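Local structure of succinoglycan biosynthesis protein (Bacillus cereus ATCC 14579, 2QGM) at residues L378-R391 with L426-K438. The protein is of unproven function but belongs to the erythromycin esterase family and is named for a role in succinoglycan biosynthesis. Residues are numbered along the deposited sequence; the frame is centred on the assembly and turned at random.
Sequences LGKVPYKMFLLDNR and LLEQFDIIFHIRK
Two antiparallel strands, 385-389 and 432-436, pair near one side of the mixed central sheet, and F386 with H435 and L388 with I433 are the hydrogen-bonded pairs between them. H435 N gives F386 O a nearly straight bond of 2.8 Å, while L388 N and I433 N exchange bonds with each other's carbonyls. On the face carrying these four side chains, helix 374-380 packs through L378, whose CB sits 3.4 Å from H435 CE1, over the centre of the imidazole. With CG anti to the backbone N (chi1 -172°), that ring is carried against the helix end; its face takes the apolar CB while ND1 hydrogen-bonds T342 OG1, which is why a polar aromatic suits the place. H435 CB in turn lies over the F386 ring, a second CH-pi contact. Branched and apolar, L378 also meets I433 tip to tip, CD1 to CD1 at 3.7 Å.

R437, long and rich in N-H groups, suits the carbonyl-lined loop after the helix. Its NH2 reaches V381 O at 2.7 Å, close to the guanidinium plane, and its NE donates to a water between the carbonyls of L378 and Y383. At the other end, N390 points ND2 straight at F430 O (3.1 Å), arriving from above the carbonyl plane, whereas its buried OD1 has no partner in the model. R391 lays CD 3.4 Å from D431 CB and grips D389 side-on, NE to OD1 and NH2 to OD2, while NH2 also bonds M70 O; D389 OD1 accepts from R391 N too, closing an Asx turn. The pair thus forms an antiparallel flank to parallel strands in an alpha/beta fold.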
loop_
_atom_site.group_PDB
_atom_site.type_symbol
_atom_site.label_atom_id
_atom_site.label_comp_id
_atom_site.label_asym_id
_atom_site.label_seq_id
_atom_site.Cartn_x
_atom_site.Cartn_y
_atom_site.Cartn_z
ATOM N N LEU A 378 -0.266 11.934 -20.834
ATOM C CA LEU A 378 0.776 12.353 -19.903
ATOM C C LEU A 378 2.151 12.154 -20.534
ATOM O O LEU A 378 3.089 12.908 -20.260
ATOM C CB LEU A 378 0.681 11.549 -18.601
ATOM C CG LEU A 378 -0.488 11.867 -17.660
ATOM C CD1 LEU A 378 -0.516 10.845 -16.515
ATOM C CD2 LEU A 378 -0.337 13.280 -17.110
ATOM N N GLY A 379 2.260 11.134 -21.385
ATOM C CA GLY A 379 3.520 10.844 -22.047
ATOM C C GLY A 379 3.900 11.909 -23.058
ATOM O O GLY A 379 5.071 12.045 -23.413
ATOM N N LYS A 380 2.904 12.665 -23.511
ATOM C CA LYS A 380 3.101 13.734 -24.492
ATOM C C LYS A 380 3.749 14.962 -23.858
ATOM O O LYS A 380 4.465 15.711 -24.527
ATOM C CB LYS A 380 1.758 14.137 -25.109
ATOM C CG LYS A 380 1.097 13.041 -25.938
ATOM C CD LYS A 380 1.871 12.733 -27.210
ATOM C CE LYS A 380 1.150 11.680 -28.042
ATOM N NZ LYS A 380 1.894 11.299 -29.275
ATOM N N VAL A 381 3.485 15.165 -22.571
ATOM C CA VAL A 381 4.043 16.291 -21.841
ATOM C C VAL A 381 5.560 16.241 -21.943
ATOM O O VAL A 381 6.166 15.193 -21.712
ATOM C CB VAL A 381 3.632 16.228 -20.370
ATOM C CG1 VAL A 381 4.277 17.366 -19.603
ATOM C CG2 VAL A 381 2.115 16.293 -20.272
ATOM N N PRO A 382 6.194 17.377 -22.284
ATOM C CA PRO A 382 7.652 17.417 -22.417
ATOM C C PRO A 382 8.503 17.290 -21.159
ATOM O O PRO A 382 9.529 17.948 -21.037
ATOM C CB PRO A 382 7.893 18.725 -23.177
ATOM C CG PRO A 382 6.812 19.602 -22.683
ATOM C CD PRO A 382 5.601 18.668 -22.684
ATOM N N TYR A 383 8.068 16.449 -20.226
ATOM C CA TYR A 383 8.825 16.179 -19.009
ATOM C C TYR A 383 8.850 14.665 -18.882
ATOM O O TYR A 383 7.804 14.026 -18.980
ATOM C CB TYR A 383 8.149 16.749 -17.764
ATOM C CG TYR A 383 8.215 18.248 -17.619
ATOM C CD1 TYR A 383 9.406 18.940 -17.824
ATOM C CD2 TYR A 383 7.097 18.971 -17.223
ATOM C CE1 TYR A 383 9.480 20.315 -17.634
ATOM C CE2 TYR A 383 7.156 20.341 -17.033
ATOM C CZ TYR A 383 8.347 21.009 -17.237
ATOM O OH TYR A 383 8.395 22.370 -17.034
ATOM N N LYS A 384 10.031 14.093 -18.681
ATOM C CA LYS A 384 10.148 12.644 -18.535
ATOM C C LYS A 384 9.490 12.180 -17.238
ATOM O O LYS A 384 8.959 11.076 -17.168
ATOM C CB LYS A 384 11.618 12.226 -18.554
ATOM C CG LYS A 384 12.254 12.261 -19.939
ATOM C CD LYS A 384 13.767 12.199 -19.825
ATOM C CE LYS A 384 14.420 11.999 -21.180
ATOM N NZ LYS A 384 13.905 12.964 -22.186
HETATM N N MSE A 385 9.530 13.028 -16.214
HETATM C CA MSE A 385 8.919 12.717 -14.921
HETATM C C MSE A 385 8.399 13.992 -14.285
HETATM O O MSE A 385 9.049 15.032 -14.345
HETATM C CB MSE A 385 9.935 12.096 -13.974
HETATM C CG MSE A 385 10.620 10.878 -14.511
HETATM SE SE MSE A 385 11.907 10.310 -13.230
HETATM C CE MSE A 385 13.307 11.572 -13.598
ATOM N N PHE A 386 7.230 13.918 -13.662
ATOM C CA PHE A 386 6.674 15.096 -13.037
ATOM C C PHE A 386 5.542 14.811 -12.060
ATOM O O PHE A 386 4.955 13.725 -12.064
ATOM C CB PHE A 386 6.171 16.076 -14.099
ATOM C CG PHE A 386 5.151 15.499 -15.037
ATOM C CD1 PHE A 386 5.552 14.775 -16.162
ATOM C CD2 PHE A 386 3.789 15.702 -14.815
ATOM C CE1 PHE A 386 4.614 14.264 -17.059
ATOM C CE2 PHE A 386 2.838 15.194 -15.705
ATOM C CZ PHE A 386 3.251 14.474 -16.831
ATOM N N LEU A 387 5.267 15.794 -11.207
ATOM C CA LEU A 387 4.188 15.713 -10.239
ATOM C C LEU A 387 3.083 16.571 -10.805
ATOM O O LEU A 387 3.352 17.581 -11.456
ATOM C CB LEU A 387 4.596 16.317 -8.895
ATOM C CG LEU A 387 5.737 15.665 -8.127
ATOM C CD1 LEU A 387 6.209 16.595 -7.024
ATOM C CD2 LEU A 387 5.256 14.352 -7.557
ATOM N N LEU A 388 1.843 16.178 -10.554
ATOM C CA LEU A 388 0.702 16.945 -11.020
ATOM C C LEU A 388 -0.356 16.945 -9.919
ATOM O O LEU A 388 -0.835 15.886 -9.522
ATOM C CB LEU A 388 0.133 16.326 -12.303
ATOM C CG LEU A 388 -0.948 17.163 -12.981
ATOM C CD1 LEU A 388 -0.307 18.471 -13.420
ATOM C CD2 LEU A 388 -1.561 16.432 -14.178
ATOM N N ASP A 389 -0.699 18.128 -9.410
ATOM C CA ASP A 389 -1.725 18.248 -8.362
ATOM C C ASP A 389 -3.054 18.426 -9.090
ATOM O O ASP A 389 -3.383 19.521 -9.536
ATOM C CB ASP A 389 -1.453 19.470 -7.463
ATOM C CG ASP A 389 -2.395 19.544 -6.253
ATOM O OD1 ASP A 389 -3.486 18.938 -6.292
ATOM O OD2 ASP A 389 -2.035 20.218 -5.267
ATOM N N ASN A 390 -3.822 17.350 -9.205
ATOM C CA ASN A 390 -5.083 17.407 -9.937
ATOM C C ASN A 390 -6.163 18.262 -9.274
ATOM O O ASN A 390 -7.083 18.729 -9.946
ATOM C CB ASN A 390 -5.634 15.989 -10.183
ATOM C CG ASN A 390 -4.623 15.061 -10.850
ATOM O OD1 ASN A 390 -3.929 15.444 -11.791
ATOM N ND2 ASN A 390 -4.556 13.822 -10.373
ATOM N N ARG A 391 -6.044 18.479 -7.969
ATOM C CA ARG A 391 -7.032 19.258 -7.226
ATOM C C ARG A 391 -7.071 20.746 -7.548
ATOM O O ARG A 391 -8.128 21.366 -7.453
ATOM C CB ARG A 391 -6.791 19.117 -5.724
ATOM C CG ARG A 391 -6.682 17.693 -5.240
ATOM C CD ARG A 391 -6.171 17.674 -3.816
ATOM N NE ARG A 391 -4.843 18.263 -3.747
ATOM C CZ ARG A 391 -4.149 18.426 -2.630
ATOM N NH1 ARG A 391 -4.658 18.042 -1.465
ATOM N NH2 ARG A 391 -2.939 18.976 -2.679
ATOM N N LEU A 426 -9.418 10.784 -13.570
ATOM C CA LEU A 426 -8.159 10.808 -12.826
ATOM C C LEU A 426 -8.291 11.500 -11.470
ATOM O O LEU A 426 -7.831 10.962 -10.467
ATOM C CB LEU A 426 -7.066 11.477 -13.662
ATOM C CG LEU A 426 -5.642 11.194 -13.169
ATOM C CD1 LEU A 426 -5.270 9.723 -13.395
ATOM C CD2 LEU A 426 -4.678 12.109 -13.909
ATOM N N LEU A 427 -8.911 12.681 -11.438
ATOM C CA LEU A 427 -9.096 13.413 -10.183
ATOM C C LEU A 427 -9.978 12.613 -9.218
ATOM O O LEU A 427 -9.815 12.680 -8.000
ATOM C CB LEU A 427 -9.747 14.773 -10.444
ATOM C CG LEU A 427 -10.154 15.531 -9.178
ATOM C CD1 LEU A 427 -8.908 15.891 -8.356
ATOM C CD2 LEU A 427 -10.930 16.779 -9.556
ATOM N N GLU A 428 -10.920 11.867 -9.784
ATOM C CA GLU A 428 -11.837 11.039 -9.013
ATOM C C GLU A 428 -11.057 10.042 -8.165
ATOM O O GLU A 428 -11.450 9.715 -7.042
ATOM C CB GLU A 428 -12.758 10.286 -9.983
ATOM C CG GLU A 428 -13.841 9.438 -9.342
ATOM C CD GLU A 428 -14.633 8.647 -10.375
ATOM O OE1 GLU A 428 -14.995 9.228 -11.419
ATOM O OE2 GLU A 428 -14.902 7.448 -10.140
ATOM N N GLN A 429 -9.943 9.570 -8.715
ATOM C CA GLN A 429 -9.108 8.581 -8.050
ATOM C C GLN A 429 -7.928 9.144 -7.273
ATOM O O GLN A 429 -7.640 8.686 -6.167
ATOM C CB GLN A 429 -8.571 7.587 -9.090
ATOM C CG GLN A 429 -9.645 7.034 -10.009
ATOM C CD GLN A 429 -10.673 6.236 -9.259
ATOM O OE1 GLN A 429 -11.727 5.882 -9.808
ATOM N NE2 GLN A 429 -10.381 5.931 -8.003
ATOM N N PHE A 430 -7.251 10.142 -7.841
ATOM C CA PHE A 430 -6.062 10.696 -7.204
ATOM C C PHE A 430 -6.019 12.216 -7.060
ATOM O O PHE A 430 -6.355 12.953 -7.992
ATOM C CB PHE A 430 -4.818 10.260 -7.992
ATOM C CG PHE A 430 -4.815 8.798 -8.394
ATOM C CD1 PHE A 430 -4.858 7.787 -7.434
ATOM C CD2 PHE A 430 -4.722 8.437 -9.740
ATOM C CE1 PHE A 430 -4.804 6.442 -7.808
ATOM C CE2 PHE A 430 -4.667 7.095 -10.124
ATOM C CZ PHE A 430 -4.707 6.091 -9.155
ATOM N N ASP A 431 -5.578 12.689 -5.896
ATOM C CA ASP A 431 -5.458 14.127 -5.665
ATOM C C ASP A 431 -4.233 14.597 -6.448
ATOM O O ASP A 431 -4.243 15.652 -7.086
ATOM C CB ASP A 431 -5.224 14.422 -4.174
ATOM C CG ASP A 431 -6.411 14.049 -3.301
ATOM O OD1 ASP A 431 -7.545 14.445 -3.634
ATOM O OD2 ASP A 431 -6.207 13.371 -2.269
ATOM N N ILE A 432 -3.190 13.775 -6.386
ATOM C CA ILE A 432 -1.900 14.038 -7.003
ATOM C C ILE A 432 -1.402 12.793 -7.723
ATOM O O ILE A 432 -1.775 11.675 -7.378
ATOM C CB ILE A 432 -0.858 14.391 -5.903
ATOM C CG1 ILE A 432 -1.324 15.604 -5.116
ATOM C CG2 ILE A 432 0.517 14.665 -6.513
ATOM C CD1 ILE A 432 -0.618 15.768 -3.790
ATOM N N ILE A 433 -0.575 12.990 -8.739
ATOM C CA ILE A 433 0.012 11.861 -9.437
ATOM C C ILE A 433 1.468 12.176 -9.720
ATOM O O ILE A 433 1.858 13.342 -9.805
ATOM C CB ILE A 433 -0.673 11.554 -10.810
ATOM C CG1 ILE A 433 -0.562 12.760 -11.743
ATOM C CG2 ILE A 433 -2.120 11.160 -10.597
ATOM C CD1 ILE A 433 -0.857 12.421 -13.186
ATOM N N PHE A 434 2.288 11.134 -9.789
ATOM C CA PHE A 434 3.682 11.306 -10.176
ATOM C C PHE A 434 3.810 10.434 -11.408
ATOM O O PHE A 434 3.556 9.226 -11.379
ATOM C CB PHE A 434 4.689 10.925 -9.066
ATOM C CG PHE A 434 4.684 9.470 -8.655
ATOM C CD1 PHE A 434 5.637 8.578 -9.154
ATOM C CD2 PHE A 434 3.770 9.012 -7.713
ATOM C CE1 PHE A 434 5.681 7.250 -8.711
ATOM C CE2 PHE A 434 3.806 7.691 -7.267
ATOM C CZ PHE A 434 4.760 6.809 -7.763
ATOM N N HIS A 435 4.153 11.080 -12.515
ATOM C CA HIS A 435 4.282 10.392 -13.781
ATOM C C HIS A 435 5.728 10.094 -14.141
ATOM O O HIS A 435 6.619 10.919 -13.921
ATOM C CB HIS A 435 3.648 11.236 -14.896
ATOM C CG HIS A 435 3.551 10.528 -16.207
ATOM N ND1 HIS A 435 2.678 9.482 -16.427
ATOM C CD2 HIS A 435 4.235 10.692 -17.367
ATOM C CE1 HIS A 435 2.831 9.033 -17.658
ATOM N NE2 HIS A 435 3.773 9.751 -18.250
ATOM N N ILE A 436 5.949 8.888 -14.658
ATOM C CA ILE A 436 7.258 8.448 -15.131
ATOM C C ILE A 436 6.962 7.890 -16.520
ATOM O O ILE A 436 6.467 6.772 -16.658
ATOM C CB ILE A 436 7.871 7.320 -14.256
ATOM C CG1 ILE A 436 8.071 7.815 -12.823
ATOM C CG2 ILE A 436 9.209 6.868 -14.864
ATOM C CD1 ILE A 436 8.725 6.802 -11.893
ATOM N N ARG A 437 7.246 8.677 -17.552
ATOM C CA ARG A 437 6.953 8.258 -18.920
ATOM C C ARG A 437 7.412 6.841 -19.259
ATOM O O ARG A 437 6.596 5.975 -19.569
ATOM C CB ARG A 437 7.573 9.239 -19.915
ATOM C CG ARG A 437 7.189 8.975 -21.355
ATOM C CD ARG A 437 8.010 9.845 -22.287
ATOM N NE ARG A 437 7.762 11.268 -22.073
ATOM C CZ ARG A 437 8.556 12.233 -22.520
ATOM N NH1 ARG A 437 9.652 11.925 -23.199
ATOM N NH2 ARG A 437 8.248 13.505 -22.301
ATOM N N LYS A 438 8.716 6.605 -19.214
ATOM C CA LYS A 438 9.237 5.284 -19.535
ATOM C C LYS A 438 9.684 4.510 -18.307
ATOM O O LYS A 438 10.414 5.024 -17.453
ATOM C CB LYS A 438 10.405 5.386 -20.529
ATOM C CG LYS A 438 10.015 5.888 -21.913
ATOM C CD LYS A 438 11.181 5.812 -22.900
ATOM C CE LYS A 438 10.767 6.284 -24.291
ATOM N NZ LYS A 438 11.858 6.103 -25.302
HETATM O O HOH W 1 5.944 12.214 -19.949
HETATM O O HOH W 2 11.040 8.700 -18.359
#